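PDB 3MZO: Lin2634 protein from Listeria innocua, which binds calcium ions and is probably an HD-domain phosphohydrolase related to the YfbR-like 5'-deoxynucleotidases. Local coordinates for residues B[12-20]-B[28-36]; B[128-136]-B[172-180]. All coordinates share one frame; numbering follows the deposited sequence.

Both interactions lie within one all-helical HD-type domain and follow one another along the chain without nesting or crossing. Leaving helix 4-13, the chain runs through residues 14-20, turns, and comes back at residues 28-36, where interaction 1 closes a short loop at the start of helix 31-51. Only after this loop is shut does interaction 2 open. Segment 128-136 begins helix 129-151, and 172-180 joins the end of helix 158-172 to the start of helix 177-191, closing a longer, mostly helical excursion. The contact centres are 24 Å apart, on opposite sides of the chain's centre. Helices 31-51 and 129-151 link them, bringing His-34 and Asp-138 to one calcium ion.

Interaction 1 (B[12-20]-B[28-36]); sequences SDLENIYRC and EHSVAEHSY. With CA (calcium ion), chain K.
Val-31 is the apolar centre, its two methyls divided between two residues of the segment 12-20: CG1 lies 3.7 Å from Leu-14 CD2, and CG2 lies 3.8 Å from Ile-17 CG2. With CG1 anti to the backbone N, the valine fork spans both neighbours; Ile-17 runs alongside it, pointing the same way, whereas Leu-14 crosses it at a slant. Ala-32 CB extends the patch, packing against Leu-14 CB and Glu-15 CG.

Around this patch three backbone hydrogen bonds join the segments. Leu-14 O accepts from Ala-32 N, and Ile-17 O from Val-31 N at 2.8 Å. Arg-19 N donates to His-29 O, and Tyr-18 and Ser-30 form a single beta bridge. Ser-30 also starts helix 31-51 through a capping box: its OG accepts from Glu-33 N at 3.0 Å, and its own N donates to Glu-33 OE1 in a nearly straight bond (174°). Glu-33 of a second subunit bonds to this Ser-30 OG, and Glu-15 of that subunit to His-29 ND1, with the reverse pairs present too.

Farther out, the guanidinium of Arg-19 lies flat on the His-34 ring, planes 8° apart and centres 3.5 Å apart, with NH1 over the ring. A bend at chi3 (48°) turns the arginine onto that face, and a salt bridge from NE to Glu-145 anchors it. The ring's ND1 is hydrogen-bonded to Asp-141, a second-shell contact that would fix its rotation. Its NE2 binds calcium at 2.8 Å beside His-68, Asp-69 and Asp-138, the H...HD...D set that defines HD-domain proteins. Beside the Arg-19 N to His-29 O bond, one water bridges the same two residues, donating to Arg-19 O and accepting from His-29 N.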
loop_
_atom_site.group_PDB
_atom_site.type_symbol
_atom_site.label_atom_id
_atom_site.label_comp_id
_atom_site.label_asym_id
_atom_site.label_seq_id
_atom_site.Cartn_x
_atom_site.Cartn_y
_atom_site.Cartn_z
ATOM N N SER B 12 -6.347 10.426 14.252
ATOM C CA SER B 12 -5.772 9.350 13.434
ATOM C C SER B 12 -6.381 9.211 12.048
ATOM O O SER B 12 -5.697 8.796 11.122
ATOM C CB SER B 12 -5.868 7.995 14.135
ATOM O OG SER B 12 -4.888 7.921 15.160
ATOM N N ASP B 13 -7.658 9.529 11.913
ATOM C CA ASP B 13 -8.300 9.508 10.616
ATOM C C ASP B 13 -7.676 10.494 9.624
ATOM O O ASP B 13 -7.699 10.234 8.415
ATOM C CB ASP B 13 -9.807 9.761 10.739
ATOM C CG ASP B 13 -10.507 8.709 11.641
ATOM O OD1 ASP B 13 -9.914 7.632 11.932
ATOM O OD2 ASP B 13 -11.631 8.965 12.043
ATOM N N LEU B 14 -7.130 11.610 10.119
ATOM C CA LEU B 14 -6.436 12.555 9.251
ATOM C C LEU B 14 -5.147 12.028 8.632
ATOM O O LEU B 14 -4.575 12.673 7.742
ATOM C CB LEU B 14 -6.158 13.886 9.985
ATOM C CG LEU B 14 -7.429 14.729 10.079
ATOM C CD1 LEU B 14 -7.291 15.788 11.152
ATOM C CD2 LEU B 14 -7.711 15.325 8.716
ATOM N N GLU B 15 -4.686 10.873 9.089
ATOM C CA GLU B 15 -3.563 10.193 8.499
ATOM C C GLU B 15 -3.948 9.374 7.253
ATOM O O GLU B 15 -3.065 8.889 6.529
ATOM C CB GLU B 15 -2.990 9.183 9.500
ATOM C CG GLU B 15 -2.496 9.775 10.767
ATOM C CD GLU B 15 -1.966 8.704 11.758
ATOM O OE1 GLU B 15 -1.833 7.499 11.451
ATOM O OE2 GLU B 15 -1.691 9.089 12.869
ATOM N N ASN B 16 -5.248 9.177 7.069
ATOM C CA ASN B 16 -5.792 8.395 5.964
ATOM C C ASN B 16 -6.457 9.244 4.885
ATOM O O ASN B 16 -7.088 8.692 3.984
ATOM C CB ASN B 16 -6.796 7.366 6.518
ATOM C CG ASN B 16 -6.127 6.315 7.403
ATOM O OD1 ASN B 16 -4.950 5.976 7.206
ATOM N ND2 ASN B 16 -6.869 5.802 8.385
ATOM N N ILE B 17 -6.356 10.566 5.023
ATOM C CA ILE B 17 -6.853 11.534 4.057
ATOM C C ILE B 17 -5.602 12.186 3.482
ATOM O O ILE B 17 -4.759 12.719 4.200
ATOM C CB ILE B 17 -7.761 12.568 4.704
ATOM C CG1 ILE B 17 -8.925 11.832 5.365
ATOM C CG2 ILE B 17 -8.328 13.583 3.636
ATOM C CD1 ILE B 17 -9.743 12.694 6.190
ATOM N N TYR B 18 -5.488 12.099 2.174
ATOM C CA TYR B 18 -4.326 12.564 1.453
ATOM C C TYR B 18 -4.617 13.796 0.644
ATOM O O TYR B 18 -5.756 14.064 0.286
ATOM C CB TYR B 18 -3.825 11.450 0.584
ATOM C CG TYR B 18 -3.298 10.345 1.424
ATOM C CD1 TYR B 18 -1.984 10.371 1.861
ATOM C CD2 TYR B 18 -4.121 9.301 1.852
ATOM C CE1 TYR B 18 -1.473 9.367 2.681
ATOM C CE2 TYR B 18 -3.611 8.271 2.675
ATOM C CZ TYR B 18 -2.275 8.330 3.077
ATOM O OH TYR B 18 -1.706 7.360 3.865
ATOM N N ARG B 19 -3.570 14.570 0.389
ATOM C CA ARG B 19 -3.718 15.820 -0.303
ATOM C C ARG B 19 -3.718 15.576 -1.790
ATOM O O ARG B 19 -2.929 14.772 -2.267
ATOM C CB ARG B 19 -2.582 16.745 0.105
ATOM C CG ARG B 19 -2.761 17.174 1.559
ATOM C CD ARG B 19 -1.607 17.871 2.107
ATOM N NE ARG B 19 -1.060 18.937 1.272
ATOM C CZ ARG B 19 -1.530 20.186 1.201
ATOM N NH1 ARG B 19 -2.621 20.577 1.856
ATOM N NH2 ARG B 19 -0.908 21.059 0.433
ATOM N N CYS B 20 -4.578 16.318 -2.481
ATOM C CA CYS B 20 -4.842 16.243 -3.920
ATOM C C CYS B 20 -4.751 14.829 -4.496
ATOM O O CYS B 20 -3.894 14.508 -5.281
ATOM C CB CYS B 20 -4.069 17.298 -4.739
ATOM S SG CYS B 20 -2.655 18.170 -3.977
ATOM N N GLU B 28 3.184 10.801 -1.429
ATOM C CA GLU B 28 1.894 11.247 -0.898
ATOM C C GLU B 28 2.142 11.825 0.500
ATOM O O GLU B 28 3.110 11.469 1.155
ATOM C CB GLU B 28 0.915 10.085 -0.779
ATOM C CG GLU B 28 0.421 9.544 -2.141
ATOM C CD GLU B 28 -0.885 10.177 -2.636
ATOM O OE1 GLU B 28 -1.961 9.769 -2.122
ATOM O OE2 GLU B 28 -0.844 11.039 -3.556
ATOM N N HIS B 29 1.259 12.708 0.926
ATOM C CA HIS B 29 1.362 13.372 2.244
ATOM C C HIS B 29 -0.020 13.389 2.831
ATOM O O HIS B 29 -0.951 13.798 2.148
ATOM C CB HIS B 29 1.859 14.814 2.074
ATOM C CG HIS B 29 3.144 14.918 1.307
ATOM N ND1 HIS B 29 4.366 14.601 1.858
ATOM C CD2 HIS B 29 3.385 15.254 0.015
ATOM C CE1 HIS B 29 5.313 14.771 0.944
ATOM N NE2 HIS B 29 4.742 15.161 -0.185
ATOM N N SER B 30 -0.183 12.899 4.063
ATOM C CA SER B 30 -1.497 12.945 4.712
ATOM C C SER B 30 -1.822 14.353 5.174
ATOM O O SER B 30 -0.941 15.210 5.286
ATOM C CB SER B 30 -1.588 11.989 5.891
ATOM O OG SER B 30 -0.775 12.418 6.982
ATOM N N VAL B 31 -3.086 14.602 5.453
ATOM C CA VAL B 31 -3.458 15.915 5.990
ATOM C C VAL B 31 -2.775 16.122 7.344
ATOM O O VAL B 31 -2.371 17.216 7.631
ATOM C CB VAL B 31 -4.980 16.097 6.126
ATOM C CG1 VAL B 31 -5.311 17.437 6.795
ATOM C CG2 VAL B 31 -5.650 16.040 4.773
ATOM N N ALA B 32 -2.635 15.058 8.157
ATOM C CA ALA B 32 -1.937 15.142 9.437
ATOM C C ALA B 32 -0.510 15.598 9.213
ATOM O O ALA B 32 -0.012 16.492 9.913
ATOM C CB ALA B 32 -1.949 13.794 10.194
ATOM N N GLU B 33 0.154 15.002 8.234
ATOM C CA GLU B 33 1.545 15.353 7.933
ATOM C C GLU B 33 1.699 16.789 7.473
ATOM O O GLU B 33 2.612 17.524 7.910
ATOM C CB GLU B 33 2.143 14.369 6.925
ATOM C CG GLU B 33 2.479 13.052 7.585
ATOM C CD GLU B 33 2.628 11.854 6.679
ATOM O OE1 GLU B 33 2.188 11.905 5.508
ATOM O OE2 GLU B 33 3.201 10.858 7.164
ATOM N N HIS B 34 0.773 17.197 6.616
ATOM C CA HIS B 34 0.738 18.556 6.158
ATOM C C HIS B 34 0.566 19.537 7.319
ATOM O O HIS B 34 1.232 20.545 7.356
ATOM C CB HIS B 34 -0.360 18.698 5.107
ATOM C CG HIS B 34 -0.715 20.102 4.777
ATOM N ND1 HIS B 34 0.101 20.913 4.011
ATOM C CD2 HIS B 34 -1.808 20.837 5.083
ATOM C CE1 HIS B 34 -0.484 22.095 3.869
ATOM N NE2 HIS B 34 -1.645 22.068 4.497
ATOM N N SER B 35 -0.326 19.226 8.258
ATOM C CA SER B 35 -0.581 20.110 9.387
ATOM C C SER B 35 0.662 20.257 10.271
ATOM O O SER B 35 1.008 21.358 10.699
ATOM C CB SER B 35 -1.794 19.627 10.178
ATOM O OG SER B 35 -2.910 19.522 9.336
ATOM N N TYR B 36 1.341 19.143 10.509
ATOM C CA TYR B 36 2.621 19.131 11.202
ATOM C C TYR B 36 3.645 20.045 10.546
ATOM O O TYR B 36 4.276 20.885 11.223
ATOM C CB TYR B 36 3.164 17.696 11.355
ATOM C CG TYR B 36 4.612 17.695 11.770
ATOM C CD1 TYR B 36 4.985 18.080 13.062
ATOM C CD2 TYR B 36 5.616 17.383 10.865
ATOM C CE1 TYR B 36 6.345 18.132 13.456
ATOM C CE2 TYR B 36 6.976 17.436 11.240
ATOM C CZ TYR B 36 7.333 17.807 12.544
ATOM O OH TYR B 36 8.672 17.859 12.935
HETATM CA CA CA K . -3.800 23.656 3.824
HETATM O O HOH W 1 -0.520 13.626 -1.233
HETATM O O HOH W 2 -6.126 24.894 3.826
#

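Interaction 2 (B[128-136]-B[172-180]); sequences TLEGKILAI and EYREMASVK
Ile-136 faces Tyr-173 where the first turns of helix 129-151 pass the link between helices 158-172 and 177-191. The two backbones stand well apart, the CA atoms of Ile-136 and Tyr-173 being 7.6 Å from each other, and side chains make the whole contact. On the other segment, the chain leaves helix 158-172 in a type I turn from Tyr-173 to Met-176, and Met-176, modelled as selenomethionine, takes the N-cap position of the next helix.

Ile-136 buries the largest area of any residue here. Its CG2 methyl sits over one face of the Tyr-173 ring in a CH-pi contact, 4.0 Å from the ring centroid and 29° off the normal. CG1 is wedged between the backbone N and the carbonyl carbon (chi1 62°), which sends CD1 on to the opening turn of helix 177-191; there it meets Ser-178 CB tightly at 3.5 Å and Val-179 CG2 at 3.7 Å. Lys-132 CG approaches the edge of the tyrosine ring near its plane, 4.0 Å from CE2, and Ala-135 CB lies 3.4 Å from Tyr-173 OH.

Met-176 packs beside the tyrosine. Its selenium rests against Lys-132 CB at 3.9 Å, and a bend at chi3 (77°) turns CE back toward Ile-133 CG1, Leu-129 CD1 and Ile-136 CD1.

Helix 31-51 lines this junction: Phe-45 touches both Ile-136 and Ser-178, Ala-42 packs against Ile-133, and Glu-49 accompanies Met-176 and bonds to the Ser-178 hydroxyl. Helix 58-67 adds Leu-61 against Ile-133, so the junction of helices 129-151 and 177-191 packs against helices 31-51 and 58-67.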
loop_
_atom_site.group_PDB
_atom_site.type_symbol
_atom_site.label_atom_id
_atom_site.label_comp_id
_atom_site.label_asym_id
_atom_site.label_seq_id
_atom_site.Cartn_x
_atom_site.Cartn_y
_atom_site.Cartn_z
ATOM N N THR B 128 -4.765 39.373 10.658
ATOM C CA THR B 128 -3.828 39.537 11.775
ATOM C C THR B 128 -2.469 39.023 11.320
ATOM O O THR B 128 -2.371 38.287 10.321
ATOM C CB THR B 128 -4.255 38.762 13.024
ATOM O OG1 THR B 128 -4.167 37.353 12.775
ATOM C CG2 THR B 128 -5.699 39.165 13.459
ATOM N N LEU B 129 -1.425 39.384 12.064
ATOM C CA LEU B 129 -0.091 38.906 11.765
ATOM C C LEU B 129 -0.086 37.378 11.725
ATOM O O LEU B 129 0.500 36.783 10.814
ATOM C CB LEU B 129 0.931 39.410 12.787
ATOM C CG LEU B 129 2.368 38.915 12.618
ATOM C CD1 LEU B 129 2.954 39.364 11.258
ATOM C CD2 LEU B 129 3.218 39.422 13.809
ATOM N N GLU B 130 -0.737 36.751 12.698
ATOM C CA GLU B 130 -0.683 35.274 12.818
ATOM C C GLU B 130 -1.484 34.561 11.719
ATOM O O GLU B 130 -1.151 33.433 11.316
ATOM C CB GLU B 130 -1.147 34.832 14.197
ATOM C CG GLU B 130 -0.243 35.355 15.345
ATOM C CD GLU B 130 -0.414 36.828 15.637
ATOM O OE1 GLU B 130 -1.479 37.404 15.301
ATOM O OE2 GLU B 130 0.517 37.407 16.229
ATOM N N GLY B 131 -2.521 35.238 11.219
ATOM C CA GLY B 131 -3.313 34.738 10.098
ATOM C C GLY B 131 -2.562 34.795 8.782
ATOM O O GLY B 131 -2.691 33.899 7.926
ATOM N N LYS B 132 -1.792 35.863 8.602
ATOM C CA LYS B 132 -0.943 35.963 7.427
ATOM C C LYS B 132 0.194 34.946 7.505
ATOM O O LYS B 132 0.601 34.387 6.471
ATOM C CB LYS B 132 -0.401 37.365 7.254
ATOM C CG LYS B 132 -1.470 38.386 7.012
ATOM C CD LYS B 132 -0.861 39.792 6.935
ATOM C CE LYS B 132 -1.911 40.767 6.539
ATOM N NZ LYS B 132 -1.405 42.174 6.427
ATOM N N ILE B 133 0.696 34.686 8.710
ATOM C CA ILE B 133 1.712 33.650 8.857
ATOM C C ILE B 133 1.128 32.321 8.422
ATOM O O ILE B 133 1.821 31.522 7.785
ATOM C CB ILE B 133 2.310 33.590 10.280
ATOM C CG1 ILE B 133 3.261 34.779 10.497
ATOM C CG2 ILE B 133 3.061 32.273 10.552
ATOM C CD1 ILE B 133 3.674 34.951 11.924
ATOM N N LEU B 134 -0.132 32.065 8.754
ATOM C CA LEU B 134 -0.782 30.818 8.302
ATOM C C LEU B 134 -0.892 30.802 6.786
ATOM O O LEU B 134 -0.629 29.770 6.166
ATOM C CB LEU B 134 -2.175 30.642 8.911
ATOM C CG LEU B 134 -3.005 29.447 8.384
ATOM C CD1 LEU B 134 -2.301 28.089 8.474
ATOM C CD2 LEU B 134 -4.375 29.402 9.079
ATOM N N ALA B 135 -1.283 31.939 6.190
ATOM C CA ALA B 135 -1.427 32.010 4.737
ATOM C C ALA B 135 -0.112 31.655 4.042
ATOM O O ALA B 135 -0.109 30.828 3.122
ATOM C CB ALA B 135 -1.984 33.424 4.234
ATOM N N ILE B 136 0.998 32.240 4.476
ATOM C CA ILE B 136 2.240 32.016 3.762
ATOM C C ILE B 136 2.772 30.620 4.045
ATOM O O ILE B 136 3.383 30.014 3.160
ATOM C CB ILE B 136 3.319 33.088 4.004
ATOM C CG1 ILE B 136 3.753 33.142 5.471
ATOM C CG2 ILE B 136 2.825 34.493 3.542
ATOM C CD1 ILE B 136 4.881 34.176 5.749
ATOM N N GLU B 172 2.803 38.183 -2.793
ATOM C CA GLU B 172 1.788 39.159 -2.359
ATOM C C GLU B 172 2.065 39.621 -0.936
ATOM O O GLU B 172 1.595 40.671 -0.508
ATOM C CB GLU B 172 0.369 38.559 -2.368
ATOM C CG GLU B 172 -0.227 38.230 -3.738
ATOM C CD GLU B 172 -1.650 37.686 -3.634
ATOM O OE1 GLU B 172 -2.327 37.913 -2.604
ATOM O OE2 GLU B 172 -2.092 37.019 -4.576
ATOM N N TYR B 173 2.803 38.803 -0.180
ATOM C CA TYR B 173 3.047 39.092 1.247
ATOM C C TYR B 173 4.491 39.583 1.512
ATOM O O TYR B 173 4.997 39.530 2.653
ATOM C CB TYR B 173 2.739 37.833 2.073
ATOM C CG TYR B 173 1.274 37.389 2.104
ATOM C CD1 TYR B 173 0.735 36.567 1.117
ATOM C CD2 TYR B 173 0.456 37.728 3.173
ATOM C CE1 TYR B 173 -0.605 36.145 1.179
ATOM C CE2 TYR B 173 -0.858 37.294 3.248
ATOM C CZ TYR B 173 -1.383 36.507 2.249
ATOM O OH TYR B 173 -2.705 36.120 2.363
ATOM N N ARG B 174 5.147 40.102 0.479
ATOM C CA ARG B 174 6.563 40.490 0.565
ATOM C C ARG B 174 6.863 41.650 1.522
ATOM O O ARG B 174 8.024 41.911 1.799
ATOM C CB ARG B 174 7.130 40.806 -0.831
ATOM C CG ARG B 174 6.514 42.028 -1.505
ATOM C CD ARG B 174 7.181 42.351 -2.849
ATOM N NE ARG B 174 6.600 41.588 -3.946
ATOM C CZ ARG B 174 5.491 41.946 -4.579
ATOM N NH1 ARG B 174 4.865 43.069 -4.237
ATOM N NH2 ARG B 174 5.019 41.184 -5.556
ATOM N N GLU B 175 5.830 42.356 2.009
ATOM C CA GLU B 175 6.057 43.448 2.989
ATOM C C GLU B 175 6.451 42.833 4.338
ATOM O O GLU B 175 7.097 43.473 5.157
ATOM C CB GLU B 175 4.832 44.361 3.149
HETATM N N MSE B 176 6.091 41.573 4.549
HETATM C CA MSE B 176 6.398 40.880 5.798
HETATM C C MSE B 176 7.876 40.491 5.905
HETATM O O MSE B 176 8.481 40.009 4.947
HETATM C CB MSE B 176 5.559 39.600 5.918
HETATM C CG MSE B 176 4.048 39.762 6.063
HETATM SE SE MSE B 176 3.215 38.006 6.024
HETATM C CE MSE B 176 3.633 37.419 7.847
ATOM N N ALA B 177 8.428 40.647 7.106
ATOM C CA ALA B 177 9.798 40.174 7.388
ATOM C C ALA B 177 9.955 38.683 7.039
ATOM O O ALA B 177 10.955 38.288 6.447
ATOM C CB ALA B 177 10.157 40.431 8.847
ATOM N N SER B 178 8.955 37.879 7.389
ATOM C CA SER B 178 8.898 36.439 7.013
ATOM C C SER B 178 9.186 36.148 5.545
ATOM O O SER B 178 10.046 35.314 5.219
ATOM C CB SER B 178 7.505 35.869 7.324
ATOM O OG SER B 178 7.275 35.849 8.710
ATOM N N VAL B 179 8.446 36.814 4.665
ATOM C CA VAL B 179 8.575 36.596 3.239
ATOM C C VAL B 179 9.846 37.248 2.715
ATOM O O VAL B 179 10.467 36.707 1.796
ATOM C CB VAL B 179 7.313 37.082 2.465
ATOM C CG1 VAL B 179 7.511 36.956 0.929
ATOM C CG2 VAL B 179 6.090 36.321 2.938
ATOM N N LYS B 180 10.260 38.380 3.286
ATOM C CA LYS B 180 11.546 38.964 2.888
ATOM C C LYS B 180 12.615 37.926 3.185
ATOM O O LYS B 180 13.498 37.677 2.354
ATOM C CB LYS B 180 11.872 40.262 3.651
ATOM C CG LYS B 180 11.142 41.525 3.171
ATOM C CD LYS B 180 11.602 42.735 4.018
ATOM C CE LYS B 180 10.514 43.770 4.206
ATOM N NZ LYS B 180 10.164 44.420 2.933
#